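Local coordinates for eukaryotic translation initiation factor 5A-2 (Arabidopsis thaliana, PDB 3HKS), which promotes translation elongation and termination by binding the ribosome between its exit and peptidyl sites and rescuing ribosomes stalled on polyproline and other difficult sequences, at residues K59-D71 with L78-V90. Residues are numbered along the deposited sequence; the frame is centred on the assembly and turned at random.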
loop_
_atom_site.group_PDB
_atom_site.type_symbol
_atom_site.label_atom_id
_atom_site.label_comp_id
_atom_site.label_asym_id
_atom_site.label_seq_id
_atom_site.Cartn_x
_atom_site.Cartn_y
_atom_site.Cartn_z
ATOM N N LYS A 59 -0.584 10.854 37.959
ATOM C CA LYS A 59 0.336 11.977 37.746
ATOM C C LYS A 59 1.735 11.534 37.307
ATOM O O LYS A 59 2.423 12.263 36.580
ATOM C CB LYS A 59 0.453 12.798 39.035
ATOM C CG LYS A 59 -0.894 13.123 39.709
ATOM C CD LYS A 59 -0.776 13.201 41.251
ATOM C CE LYS A 59 -2.051 13.780 41.891
ATOM N NZ LYS A 59 -1.994 15.283 42.057
ATOM N N HIS A 60 2.147 10.339 37.740
ATOM C CA HIS A 60 3.531 9.868 37.535
ATOM C C HIS A 60 3.657 8.729 36.492
ATOM O O HIS A 60 4.714 8.080 36.368
ATOM C CB HIS A 60 4.157 9.482 38.897
ATOM C CG HIS A 60 3.811 10.437 40.005
ATOM N ND1 HIS A 60 4.306 11.723 40.064
ATOM C CD2 HIS A 60 2.979 10.306 41.069
ATOM C CE1 HIS A 60 3.806 12.338 41.122
ATOM N NE2 HIS A 60 3.000 11.499 41.749
ATOM N N GLY A 61 2.591 8.506 35.729
ATOM C CA GLY A 61 2.593 7.477 34.695
ATOM C C GLY A 61 3.278 7.940 33.428
ATOM O O GLY A 61 3.701 9.098 33.329
ATOM N N HIS A 62 3.394 7.037 32.461
ATOM C CA HIS A 62 3.935 7.358 31.142
ATOM C C HIS A 62 2.840 7.088 30.129
ATOM O O HIS A 62 2.152 6.071 30.206
ATOM C CB HIS A 62 5.188 6.512 30.847
ATOM C CG HIS A 62 6.205 6.581 31.938
ATOM N ND1 HIS A 62 6.263 5.658 32.961
ATOM C CD2 HIS A 62 7.161 7.505 32.206
ATOM C CE1 HIS A 62 7.227 5.996 33.798
ATOM N NE2 HIS A 62 7.788 7.111 33.363
ATOM N N ALA A 63 2.677 8.007 29.190
ATOM C CA ALA A 63 1.573 7.946 28.246
ATOM C C ALA A 63 1.582 6.645 27.481
ATOM O O ALA A 63 2.651 6.125 27.119
ATOM C CB ALA A 63 1.625 9.142 27.276
ATOM N N LYS A 64 0.383 6.113 27.265
ATOM C CA LYS A 64 0.160 5.016 26.355
ATOM C C LYS A 64 -0.499 5.618 25.138
ATOM O O LYS A 64 -1.296 6.558 25.259
ATOM C CB LYS A 64 -0.746 3.940 26.989
ATOM C CG LYS A 64 -0.095 3.246 28.172
ATOM C CD LYS A 64 -1.075 2.628 29.139
ATOM C CE LYS A 64 -1.664 3.647 30.078
ATOM N NZ LYS A 64 -1.567 3.156 31.468
ATOM N N CYS A 65 -0.148 5.093 23.969
ATOM C CA CYS A 65 -0.764 5.509 22.705
ATOM C C CYS A 65 -1.782 4.474 22.275
ATOM O O CYS A 65 -1.480 3.285 22.217
ATOM C CB CYS A 65 0.293 5.683 21.622
ATOM S SG CYS A 65 1.487 6.956 21.992
ATOM N N HIS A 66 -2.995 4.946 21.989
ATOM C CA HIS A 66 -4.093 4.093 21.563
ATOM C C HIS A 66 -4.299 4.328 20.069
ATOM O O HIS A 66 -4.668 5.424 19.655
ATOM C CB HIS A 66 -5.380 4.443 22.347
ATOM C CG HIS A 66 -5.230 4.369 23.839
ATOM N ND1 HIS A 66 -6.075 3.627 24.637
ATOM C CD2 HIS A 66 -4.323 4.931 24.677
ATOM C CE1 HIS A 66 -5.697 3.736 25.898
ATOM N NE2 HIS A 66 -4.635 4.519 25.949
ATOM N N PHE A 67 -4.063 3.300 19.264
ATOM C CA PHE A 67 -4.157 3.431 17.801
ATOM C C PHE A 67 -5.418 2.815 17.225
ATOM O O PHE A 67 -5.794 1.695 17.583
ATOM C CB PHE A 67 -2.940 2.792 17.115
ATOM C CG PHE A 67 -1.643 3.445 17.473
ATOM C CD1 PHE A 67 -1.368 4.738 17.068
ATOM C CD2 PHE A 67 -0.702 2.772 18.238
ATOM C CE1 PHE A 67 -0.172 5.355 17.414
ATOM C CE2 PHE A 67 0.507 3.382 18.582
ATOM C CZ PHE A 67 0.769 4.668 18.170
ATOM N N VAL A 68 -6.056 3.548 16.316
ATOM C CA VAL A 68 -7.030 2.947 15.393
ATOM C C VAL A 68 -6.437 3.080 13.986
ATOM O O VAL A 68 -6.036 4.166 13.580
ATOM C CB VAL A 68 -8.445 3.612 15.479
ATOM C CG1 VAL A 68 -9.443 2.886 14.580
ATOM C CG2 VAL A 68 -8.957 3.625 16.924
ATOM N N ALA A 69 -6.376 1.974 13.253
ATOM C CA ALA A 69 -5.721 1.972 11.949
ATOM C C ALA A 69 -6.463 1.104 10.935
ATOM O O ALA A 69 -7.179 0.180 11.316
ATOM C CB ALA A 69 -4.242 1.532 12.089
ATOM N N ILE A 70 -6.294 1.394 9.646
ATOM C CA ILE A 70 -7.026 0.664 8.593
ATOM C C ILE A 70 -6.074 -0.127 7.691
ATOM O O ILE A 70 -5.173 0.450 7.071
ATOM C CB ILE A 70 -7.917 1.628 7.736
ATOM C CG1 ILE A 70 -8.861 2.466 8.624
ATOM C CG2 ILE A 70 -8.685 0.861 6.629
ATOM C CD1 ILE A 70 -9.927 1.690 9.361
ATOM N N ASP A 71 -6.267 -1.444 7.633
ATOM C CA ASP A 71 -5.466 -2.312 6.762
ATOM C C ASP A 71 -5.481 -1.748 5.335
ATOM O O ASP A 71 -6.561 -1.561 4.759
ATOM C CB ASP A 71 -6.031 -3.728 6.791
ATOM C CG ASP A 71 -5.170 -4.722 6.053
ATOM O OD1 ASP A 71 -4.742 -4.445 4.907
ATOM O OD2 ASP A 71 -4.934 -5.810 6.617
ATOM N N LEU A 78 -8.108 -2.152 12.468
ATOM C CA LEU A 78 -7.358 -2.842 13.530
ATOM C C LEU A 78 -6.945 -1.847 14.604
ATOM O O LEU A 78 -6.896 -0.648 14.358
ATOM C CB LEU A 78 -6.140 -3.595 12.973
ATOM C CG LEU A 78 -6.385 -4.854 12.136
ATOM C CD1 LEU A 78 -5.182 -5.175 11.282
ATOM C CD2 LEU A 78 -6.747 -6.068 13.013
ATOM N N GLU A 79 -6.655 -2.344 15.801
ATOM C CA GLU A 79 -6.335 -1.466 16.937
ATOM C C GLU A 79 -5.173 -2.009 17.760
ATOM O O GLU A 79 -4.926 -3.213 17.786
ATOM C CB GLU A 79 -7.559 -1.276 17.848
ATOM C CG GLU A 79 -8.764 -0.622 17.189
ATOM C CD GLU A 79 -9.973 -0.545 18.124
ATOM O OE1 GLU A 79 -10.857 -1.430 18.036
ATOM O OE2 GLU A 79 -10.029 0.388 18.949
ATOM N N ASP A 80 -4.484 -1.108 18.456
ATOM C CA ASP A 80 -3.394 -1.488 19.344
ATOM C C ASP A 80 -3.307 -0.442 20.450
ATOM O O ASP A 80 -3.680 0.710 20.249
ATOM C CB ASP A 80 -2.069 -1.542 18.559
ATOM C CG ASP A 80 -1.133 -2.662 19.027
ATOM O OD1 ASP A 80 -1.410 -3.313 20.064
ATOM O OD2 ASP A 80 -0.102 -2.891 18.332
ATOM N N ILE A 81 -2.835 -0.857 21.623
ATOM C CA ILE A 81 -2.429 0.077 22.669
ATOM C C ILE A 81 -0.953 -0.190 22.956
ATOM O O ILE A 81 -0.572 -1.332 23.267
ATOM C CB ILE A 81 -3.270 -0.056 23.957
ATOM C CG1 ILE A 81 -4.751 0.263 23.681
ATOM C CG2 ILE A 81 -2.734 0.903 25.044
ATOM C CD1 ILE A 81 -5.697 -0.111 24.835
ATOM N N VAL A 82 -0.137 0.860 22.836
ATOM C CA VAL A 82 1.320 0.763 22.942
ATOM C C VAL A 82 1.845 1.847 23.896
ATOM O O VAL A 82 1.462 3.011 23.775
ATOM C CB VAL A 82 2.019 0.925 21.535
ATOM C CG1 VAL A 82 3.485 0.497 21.588
ATOM C CG2 VAL A 82 1.297 0.091 20.438
ATOM N N PRO A 83 2.744 1.484 24.830
ATOM C CA PRO A 83 3.420 2.522 25.608
ATOM C C PRO A 83 4.124 3.465 24.663
ATOM O O PRO A 83 4.740 3.001 23.696
ATOM C CB PRO A 83 4.464 1.734 26.410
ATOM C CG PRO A 83 3.896 0.381 26.518
ATOM C CD PRO A 83 3.212 0.138 25.204
ATOM N N SER A 84 4.036 4.769 24.925
ATOM C CA SER A 84 4.607 5.775 24.021
ATOM C C SER A 84 6.102 5.584 23.788
ATOM O O SER A 84 6.631 6.000 22.746
ATOM C CB SER A 84 4.322 7.197 24.514
ATOM O OG SER A 84 4.749 7.381 25.850
ATOM N N SER A 85 6.760 4.931 24.751
ATOM C CA SER A 85 8.218 4.770 24.764
ATOM C C SER A 85 8.673 3.467 24.106
ATOM O O SER A 85 9.865 3.287 23.884
ATOM C CB SER A 85 8.769 4.864 26.195
ATOM O OG SER A 85 8.442 3.698 26.947
ATOM N N HIS A 86 7.736 2.568 23.795
ATOM C CA HIS A 86 8.052 1.338 23.068
ATOM C C HIS A 86 8.004 1.616 21.560
ATOM O O HIS A 86 7.294 2.518 21.112
ATOM C CB HIS A 86 7.058 0.202 23.391
ATOM C CG HIS A 86 7.279 -0.481 24.710
ATOM N ND1 HIS A 86 7.871 0.134 25.797
ATOM C CD2 HIS A 86 6.941 -1.726 25.125
ATOM C CE1 HIS A 86 7.904 -0.705 26.816
ATOM N NE2 HIS A 86 7.341 -1.839 26.436
ATOM N N ASN A 87 8.756 0.839 20.782
ATOM C CA ASN A 87 8.709 0.943 19.321
ATOM C C ASN A 87 7.501 0.253 18.751
ATOM O O ASN A 87 7.117 -0.821 19.195
ATOM C CB ASN A 87 9.939 0.323 18.647
ATOM C CG ASN A 87 11.190 1.052 18.949
ATOM O OD1 ASN A 87 11.186 2.263 19.098
ATOM N ND2 ASN A 87 12.285 0.321 19.047
ATOM N N CYS A 88 6.917 0.886 17.747
ATOM C CA CYS A 88 6.039 0.193 16.821
ATOM C C CYS A 88 6.909 -0.278 15.668
ATOM O O CYS A 88 7.994 0.251 15.448
ATOM C CB CYS A 88 4.966 1.151 16.309
ATOM S SG CYS A 88 3.804 1.606 17.576
ATOM N N ASP A 89 6.451 -1.295 14.962
ATOM C CA ASP A 89 6.965 -1.577 13.622
ATOM C C ASP A 89 6.183 -0.741 12.620
ATOM O O ASP A 89 4.966 -0.768 12.609
ATOM C CB ASP A 89 6.837 -3.057 13.300
ATOM C CG ASP A 89 7.807 -3.891 14.077
ATOM O OD1 ASP A 89 8.988 -3.483 14.205
ATOM O OD2 ASP A 89 7.394 -4.962 14.548
ATOM N N VAL A 90 6.895 0.029 11.815
ATOM C CA VAL A 90 6.270 0.841 10.786
ATOM C C VAL A 90 6.582 0.232 9.417
ATOM O O VAL A 90 7.744 0.064 9.081
ATOM C CB VAL A 90 6.740 2.318 10.844
ATOM C CG1 VAL A 90 6.117 3.134 9.698
ATOM C CG2 VAL A 90 6.394 2.940 12.202
#
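The carbonyl oxygen A63 O is gripped twice by S84: the backbone S84 N donates from 2.9 Å, and the hydroxyl S84 OG from 2.8 Å. Both donors come from the same face of the carbonyl plane, the hydroxyl well above it. A chi1 of 54° sets OG between its own N and carbonyl carbon, where it can share the acceptor with that N; a small hydroxyl residue suits this place, the second of the type I turn P83-H86.

Beyond it, 64-71 and 78-83 run antiparallel as a hairpin ladder, with paired backbone bonds at C65-V82, F67-D80 and A69-L78. P83, lacking an N-H, fits the non-hydrogen-bonded pair with K64.

On one face of the ladder, I81 lies alongside H66 and sets its CG2 methyl over the imidazole centre, 4.1 Å from the centroid and 7° off the normal, a CH-pi contact. H66 NE2 is hydrogen-bonded to S55 OG, which probably helps fix the ring's rotation. On the other face, V82 CG2 meets the F67 ring at its edge, 3.9 Å from CE2, while C88 SG makes an oblique sulfur-aromatic contact with that ring; ring and thiol suit their buried places.

The loop joining strands 45-55 and 64-71 carries K59, the probable hypusine site, unmodified here. Strand 45-55 pairs with the other edge of 64-71 in the SH3-like N-terminal domain, whose interior F67 and C88 share with I40 of strand 39-42.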